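Local coordinates for PA14 domain-containing protein (Clostridium clariflavum, PDB 6QDI) that probably senses plant-biomass polysaccharides outside the cell as the tandem PA14, calcium-binding region of a membrane-bound anti-sigma factor, at residues 47-59 and 133-145. Numbering follows the deposited sequence. Where two conformers were deposited one is given.
Sequences VRWTGKIRPLYSE and VPTECLYPAEPKH
Arg54 meets Tyr139 through the edge of its guanidinium: in one of the two modelled conformers of Arg54, to which the guanidinium contacts given here belong, NE donates to the phenolic OH at 2.9 Å, with the oxygen tilted slightly from the guanidinium plane. The two flat groups stand 77° apart, and Arg54 CB packs against Tyr139 CE1 at the ring edge. CG lies anti to the backbone N (chi1 175°), carrying the chain out across the edge of the ring, and the bend at chi3 (64°) swings the guanidinium back over residues 136-137. There one face of the group lies over Cys137 CA, while NH2 comes within 2.9 Å of Glu136 O. Leu56 CD1 closes on Cys137 SG at 3.5 Å; the buried Arg54 O also lies 3.5 Å from Cys137 SG.

Four backbone bonds set these groups in place. Arg54 N donates to Cys137 O, Lys52 and Tyr139 form a hydrogen-bonded antiparallel pair using both N-H and C=O groups, and Ala141 N reaches Thr50 O at 3.2 Å, approaching from above the carbonyl plane. In the first of the two PA14 domains, a fold of two packed antiparallel sheets, the short strand 138-140 is thereby added antiparallel to the end of strand 44-53, bringing the chain that follows strand 131-132 back onto the sheet of strand 44-53. Gly51 passes so close to the partner strand that its CA is 3.1 Å from Tyr139 O, a CA-H...O contact; a CB here would collide with that oxygen and with the carbonyl O of Thr50.

On the face opposite Lys52 and Tyr139, Ile53 lies side by side with Leu138, CG1 to CD2 at 4.0 Å, and the Ile53 side chain crosses that of Val133 at about a right angle, CD1 meeting CG1. Trp123 of strand 117-125, in the second sheet, packs against both Ile53 and Val133. Lys52 turns its amino group away to a salt bridge with Asp105, whereas Met2 and Leu103 pack against Tyr139.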
loop_
_atom_site.group_PDB
_atom_site.type_symbol
_atom_site.label_atom_id
_atom_site.label_comp_id
_atom_site.label_asym_id
_atom_site.label_seq_id
_atom_site.Cartn_x
_atom_site.Cartn_y
_atom_site.Cartn_z
ATOM N N VAL A 47 -4.511 -2.723 -5.212
ATOM C CA VAL A 47 -5.926 -2.925 -4.957
ATOM C C VAL A 47 -6.180 -4.379 -4.679
ATOM O O VAL A 47 -5.592 -5.277 -5.322
ATOM C CB VAL A 47 -6.787 -2.484 -6.181
ATOM C CG1 VAL A 47 -8.250 -2.444 -5.789
ATOM C CG2 VAL A 47 -6.351 -1.141 -6.735
ATOM N N ARG A 48 -7.086 -4.646 -3.724
ATOM C CA ARG A 48 -7.629 -5.979 -3.532
ATOM C C ARG A 48 -9.139 -5.917 -3.718
ATOM O O ARG A 48 -9.825 -5.128 -3.067
ATOM C CB ARG A 48 -7.355 -6.541 -2.159
ATOM C CG ARG A 48 -7.914 -7.931 -1.945
ATOM C CD ARG A 48 -7.686 -8.461 -0.551
ATOM N NE ARG A 48 -6.282 -8.642 -0.264
ATOM C CZ ARG A 48 -5.580 -7.965 0.638
ATOM N NH1 ARG A 48 -6.083 -6.963 1.302
ATOM N NH2 ARG A 48 -4.275 -8.267 0.793
ATOM N N TRP A 49 -9.648 -6.776 -4.598
ATOM C CA TRP A 49 -11.091 -6.972 -4.758
ATOM C C TRP A 49 -11.520 -8.277 -4.141
ATOM O O TRP A 49 -10.883 -9.325 -4.352
ATOM C CB TRP A 49 -11.499 -6.976 -6.238
ATOM C CG TRP A 49 -11.443 -5.637 -6.880
ATOM C CD1 TRP A 49 -12.378 -4.668 -6.826
ATOM C CD2 TRP A 49 -10.392 -5.115 -7.710
ATOM N NE1 TRP A 49 -11.999 -3.584 -7.532
ATOM C CE2 TRP A 49 -10.775 -3.830 -8.095
ATOM C CE3 TRP A 49 -9.136 -5.616 -8.141
ATOM C CZ2 TRP A 49 -9.981 -3.041 -8.892
ATOM C CZ3 TRP A 49 -8.356 -4.802 -8.962
ATOM C CH2 TRP A 49 -8.776 -3.540 -9.294
ATOM N N THR A 50 -12.619 -8.240 -3.373
ATOM C CA THR A 50 -13.161 -9.417 -2.745
ATOM C C THR A 50 -14.692 -9.455 -2.881
ATOM O O THR A 50 -15.382 -8.425 -2.866
ATOM C CB THR A 50 -12.791 -9.513 -1.242
ATOM O OG1 THR A 50 -13.126 -8.293 -0.601
ATOM C CG2 THR A 50 -11.303 -9.803 -1.070
ATOM N N GLY A 51 -15.187 -10.676 -2.941
ATOM C CA GLY A 51 -16.616 -10.907 -2.901
ATOM C C GLY A 51 -16.896 -12.290 -3.426
ATOM O O GLY A 51 -16.116 -13.236 -3.222
ATOM N N LYS A 52 -18.040 -12.427 -4.095
ATOM C CA LYS A 52 -18.479 -13.705 -4.669
ATOM C C LYS A 52 -18.762 -13.546 -6.143
ATOM O O LYS A 52 -19.093 -12.442 -6.594
ATOM C CB LYS A 52 -19.741 -14.196 -3.997
ATOM C CG LYS A 52 -19.664 -14.281 -2.501
ATOM C CD LYS A 52 -18.884 -15.470 -2.018
ATOM C CE LYS A 52 -19.215 -15.738 -0.528
ATOM N NZ LYS A 52 -18.469 -16.896 -0.005
ATOM N N ILE A 53 -18.604 -14.654 -6.853
ATOM C CA ILE A 53 -18.908 -14.742 -8.290
ATOM C C ILE A 53 -19.881 -15.893 -8.524
ATOM O O ILE A 53 -19.732 -16.951 -7.911
ATOM C CB ILE A 53 -17.625 -14.869 -9.140
ATOM C CG1 ILE A 53 -17.931 -14.823 -10.630
ATOM C CG2 ILE A 53 -16.850 -16.106 -8.796
ATOM C CD1 ILE A 53 -16.685 -14.676 -11.482
ATOM N N ARG A 54 -20.859 -15.643 -9.404
ATOM C CA ARG A 54 -21.937 -16.598 -9.704
ATOM C C ARG A 54 -21.942 -16.915 -11.192
ATOM O O ARG A 54 -22.459 -16.122 -11.971
ATOM C CB ARG A 54 -23.305 -16.016 -9.325
ATOM C CG ARG A 54 -24.480 -16.903 -9.729
ATOM C CD ARG A 54 -25.803 -16.297 -9.312
ATOM N NE ARG A 54 -26.093 -15.038 -9.978
ATOM C CZ ARG A 54 -26.009 -14.822 -11.285
ATOM N NH1 ARG A 54 -25.499 -15.743 -12.111
ATOM N NH2 ARG A 54 -26.347 -13.632 -11.759
ATOM N N PRO A 55 -21.410 -18.073 -11.608
ATOM C CA PRO A 55 -21.496 -18.424 -13.018
ATOM C C PRO A 55 -22.894 -18.894 -13.391
ATOM O O PRO A 55 -23.620 -19.412 -12.548
ATOM C CB PRO A 55 -20.532 -19.596 -13.153
ATOM C CG PRO A 55 -20.547 -20.218 -11.793
ATOM C CD PRO A 55 -20.706 -19.091 -10.822
ATOM N N LEU A 56 -23.220 -18.746 -14.663
ATOM C CA LEU A 56 -24.519 -19.141 -15.159
ATOM C C LEU A 56 -24.557 -20.628 -15.524
ATOM O O LEU A 56 -25.653 -21.187 -15.585
ATOM C CB LEU A 56 -24.927 -18.307 -16.397
ATOM C CG LEU A 56 -25.557 -16.939 -16.165
ATOM C CD1 LEU A 56 -24.621 -16.009 -15.434
ATOM C CD2 LEU A 56 -26.013 -16.315 -17.469
ATOM N N TYR A 57 -23.424 -21.251 -15.845
ATOM C CA TYR A 57 -23.373 -22.610 -16.393
ATOM C C TYR A 57 -22.471 -23.536 -15.603
ATOM O O TYR A 57 -21.528 -23.070 -14.935
ATOM C CB TYR A 57 -22.901 -22.568 -17.853
ATOM C CG TYR A 57 -23.671 -21.549 -18.701
ATOM C CD1 TYR A 57 -24.946 -21.815 -19.151
ATOM C CD2 TYR A 57 -23.099 -20.310 -19.035
ATOM C CE1 TYR A 57 -25.655 -20.881 -19.910
ATOM C CE2 TYR A 57 -23.789 -19.370 -19.786
ATOM C CZ TYR A 57 -25.056 -19.651 -20.223
ATOM O OH TYR A 57 -25.741 -18.730 -20.983
ATOM N N SER A 58 -22.769 -24.842 -15.668
ATOM C CA SER A 58 -21.911 -25.920 -15.142
ATOM C C SER A 58 -20.887 -26.352 -16.189
ATOM O O SER A 58 -21.092 -27.270 -16.969
ATOM C CB SER A 58 -22.738 -27.100 -14.610
ATOM O OG SER A 58 -23.549 -26.658 -13.541
ATOM N N GLU A 59 -19.802 -25.569 -16.256
ATOM C CA GLU A 59 -18.836 -25.643 -17.342
ATOM C C GLU A 59 -17.453 -25.262 -16.834
ATOM O O GLU A 59 -17.309 -24.654 -15.753
ATOM C CB GLU A 59 -19.260 -24.683 -18.492
ATOM C CG GLU A 59 -20.513 -25.138 -19.210
ATOM C CD GLU A 59 -20.976 -24.239 -20.348
ATOM O OE1 GLU A 59 -20.438 -23.125 -20.513
ATOM O OE2 GLU A 59 -21.931 -24.656 -21.053
ATOM N N VAL A 133 -16.331 -9.868 -16.953
ATOM C CA VAL A 133 -17.207 -10.529 -15.985
ATOM C C VAL A 133 -18.219 -9.479 -15.525
ATOM O O VAL A 133 -17.823 -8.419 -15.038
ATOM C CB VAL A 133 -16.452 -11.105 -14.784
ATOM C CG1 VAL A 133 -17.468 -11.753 -13.864
ATOM C CG2 VAL A 133 -15.441 -12.134 -15.236
ATOM N N PRO A 134 -19.521 -9.732 -15.739
ATOM C CA PRO A 134 -20.493 -8.641 -15.572
ATOM C C PRO A 134 -20.960 -8.416 -14.143
ATOM O O PRO A 134 -20.908 -9.333 -13.288
ATOM C CB PRO A 134 -21.663 -9.092 -16.417
ATOM C CG PRO A 134 -21.592 -10.583 -16.373
ATOM C CD PRO A 134 -20.132 -10.935 -16.337
ATOM N N THR A 135 -21.461 -7.228 -13.876
ATOM C CA THR A 135 -21.801 -6.840 -12.527
ATOM C C THR A 135 -22.849 -7.739 -11.887
ATOM O O THR A 135 -22.793 -7.998 -10.671
ATOM C CB THR A 135 -22.187 -5.347 -12.472
ATOM O OG1 THR A 135 -22.104 -4.844 -11.127
ATOM C CG2 THR A 135 -23.584 -5.077 -13.037
ATOM N N GLU A 136 -23.774 -8.257 -12.678
ATOM C CA GLU A 136 -24.858 -9.031 -12.099
ATOM C C GLU A 136 -24.386 -10.397 -11.599
ATOM O O GLU A 136 -25.159 -11.096 -10.911
ATOM C CB GLU A 136 -26.045 -9.180 -13.041
ATOM C CG GLU A 136 -25.742 -9.930 -14.298
ATOM C CD GLU A 136 -25.177 -9.118 -15.463
ATOM O OE1 GLU A 136 -24.830 -7.907 -15.319
ATOM O OE2 GLU A 136 -25.085 -9.753 -16.551
ATOM N N CYS A 137 -23.147 -10.779 -11.935
ATOM C CA CYS A 137 -22.566 -12.025 -11.473
ATOM C C CYS A 137 -21.556 -11.821 -10.310
ATOM O O CYS A 137 -20.897 -12.779 -9.908
ATOM C CB CYS A 137 -21.871 -12.735 -12.614
ATOM S SG CYS A 137 -23.002 -13.273 -13.895
ATOM N N LEU A 138 -21.450 -10.590 -9.807
ATOM C CA LEU A 138 -20.471 -10.252 -8.773
ATOM C C LEU A 138 -21.198 -9.680 -7.567
ATOM O O LEU A 138 -22.021 -8.773 -7.727
ATOM C CB LEU A 138 -19.471 -9.248 -9.340
ATOM C CG LEU A 138 -18.629 -9.737 -10.525
ATOM C CD1 LEU A 138 -17.824 -8.596 -11.132
ATOM C CD2 LEU A 138 -17.700 -10.897 -10.131
ATOM N N TYR A 139 -20.806 -10.117 -6.363
ATOM C CA TYR A 139 -21.440 -9.676 -5.111
ATOM C C TYR A 139 -20.327 -9.199 -4.179
ATOM O O TYR A 139 -19.343 -9.925 -3.987
ATOM C CB TYR A 139 -22.154 -10.832 -4.438
ATOM C CG TYR A 139 -23.225 -11.460 -5.301
ATOM C CD1 TYR A 139 -22.889 -12.337 -6.336
ATOM C CD2 TYR A 139 -24.551 -11.184 -5.093
ATOM C CE1 TYR A 139 -23.851 -12.906 -7.140
ATOM C CE2 TYR A 139 -25.543 -11.767 -5.887
ATOM C CZ TYR A 139 -25.188 -12.627 -6.902
ATOM O OH TYR A 139 -26.174 -13.173 -7.701
ATOM N N PRO A 140 -20.466 -8.012 -3.606
ATOM C CA PRO A 140 -19.320 -7.454 -2.879
ATOM C C PRO A 140 -19.172 -7.990 -1.454
ATOM O O PRO A 140 -20.187 -8.188 -0.767
ATOM C CB PRO A 140 -19.601 -5.940 -2.876
ATOM C CG PRO A 140 -21.097 -5.880 -2.939
ATOM C CD PRO A 140 -21.521 -7.014 -3.827
ATOM N N ALA A 141 -17.938 -8.231 -1.018
ATOM C CA ALA A 141 -17.679 -8.552 0.380
ATOM C C ALA A 141 -18.020 -7.360 1.275
ATOM O O ALA A 141 -18.073 -6.229 0.838
ATOM C CB ALA A 141 -16.221 -8.963 0.560
ATOM N N GLU A 142 -18.256 -7.662 2.571
ATOM C CA GLU A 142 -18.372 -6.637 3.618
ATOM C C GLU A 142 -17.023 -5.968 3.812
ATOM O O GLU A 142 -15.988 -6.635 3.629
ATOM C CB GLU A 142 -18.733 -7.292 4.958
ATOM C CG GLU A 142 -19.974 -8.174 4.962
ATOM C CD GLU A 142 -21.204 -7.416 4.558
ATOM O OE1 GLU A 142 -21.412 -6.346 5.163
ATOM O OE2 GLU A 142 -21.878 -7.826 3.725
ATOM N N PRO A 143 -16.985 -4.678 4.172
ATOM C CA PRO A 143 -15.698 -4.034 4.365
ATOM C C PRO A 143 -14.908 -4.572 5.530
ATOM O O PRO A 143 -15.460 -4.822 6.605
ATOM C CB PRO A 143 -16.038 -2.573 4.646
ATOM C CG PRO A 143 -17.462 -2.376 4.299
ATOM C CD PRO A 143 -18.103 -3.738 4.331
ATOM N N LYS A 144 -13.638 -4.842 5.288
ATOM C CA LYS A 144 -12.666 -5.159 6.321
ATOM C C LYS A 144 -12.212 -3.849 6.942
ATOM O O LYS A 144 -11.891 -2.898 6.220
ATOM C CB LYS A 144 -11.437 -5.887 5.727
ATOM C CG LYS A 144 -10.340 -6.162 6.746
ATOM C CD LYS A 144 -9.160 -6.970 6.245
ATOM C CE LYS A 144 -8.195 -7.190 7.409
ATOM N NZ LYS A 144 -7.033 -8.031 7.059
ATOM N N HIS A 145 -12.098 -3.825 8.274
ATOM C CA HIS A 145 -11.670 -2.637 8.982
ATOM C C HIS A 145 -10.156 -2.481 8.937
ATOM O O HIS A 145 -9.419 -3.459 9.176
ATOM C CB HIS A 145 -12.180 -2.703 10.425
ATOM C CG HIS A 145 -11.552 -1.718 11.347
ATOM N ND1 HIS A 145 -11.832 -0.375 11.279
ATOM C CD2 HIS A 145 -10.650 -1.873 12.345
ATOM C CE1 HIS A 145 -11.143 0.263 12.209
ATOM N NE2 HIS A 145 -10.414 -0.623 12.867
#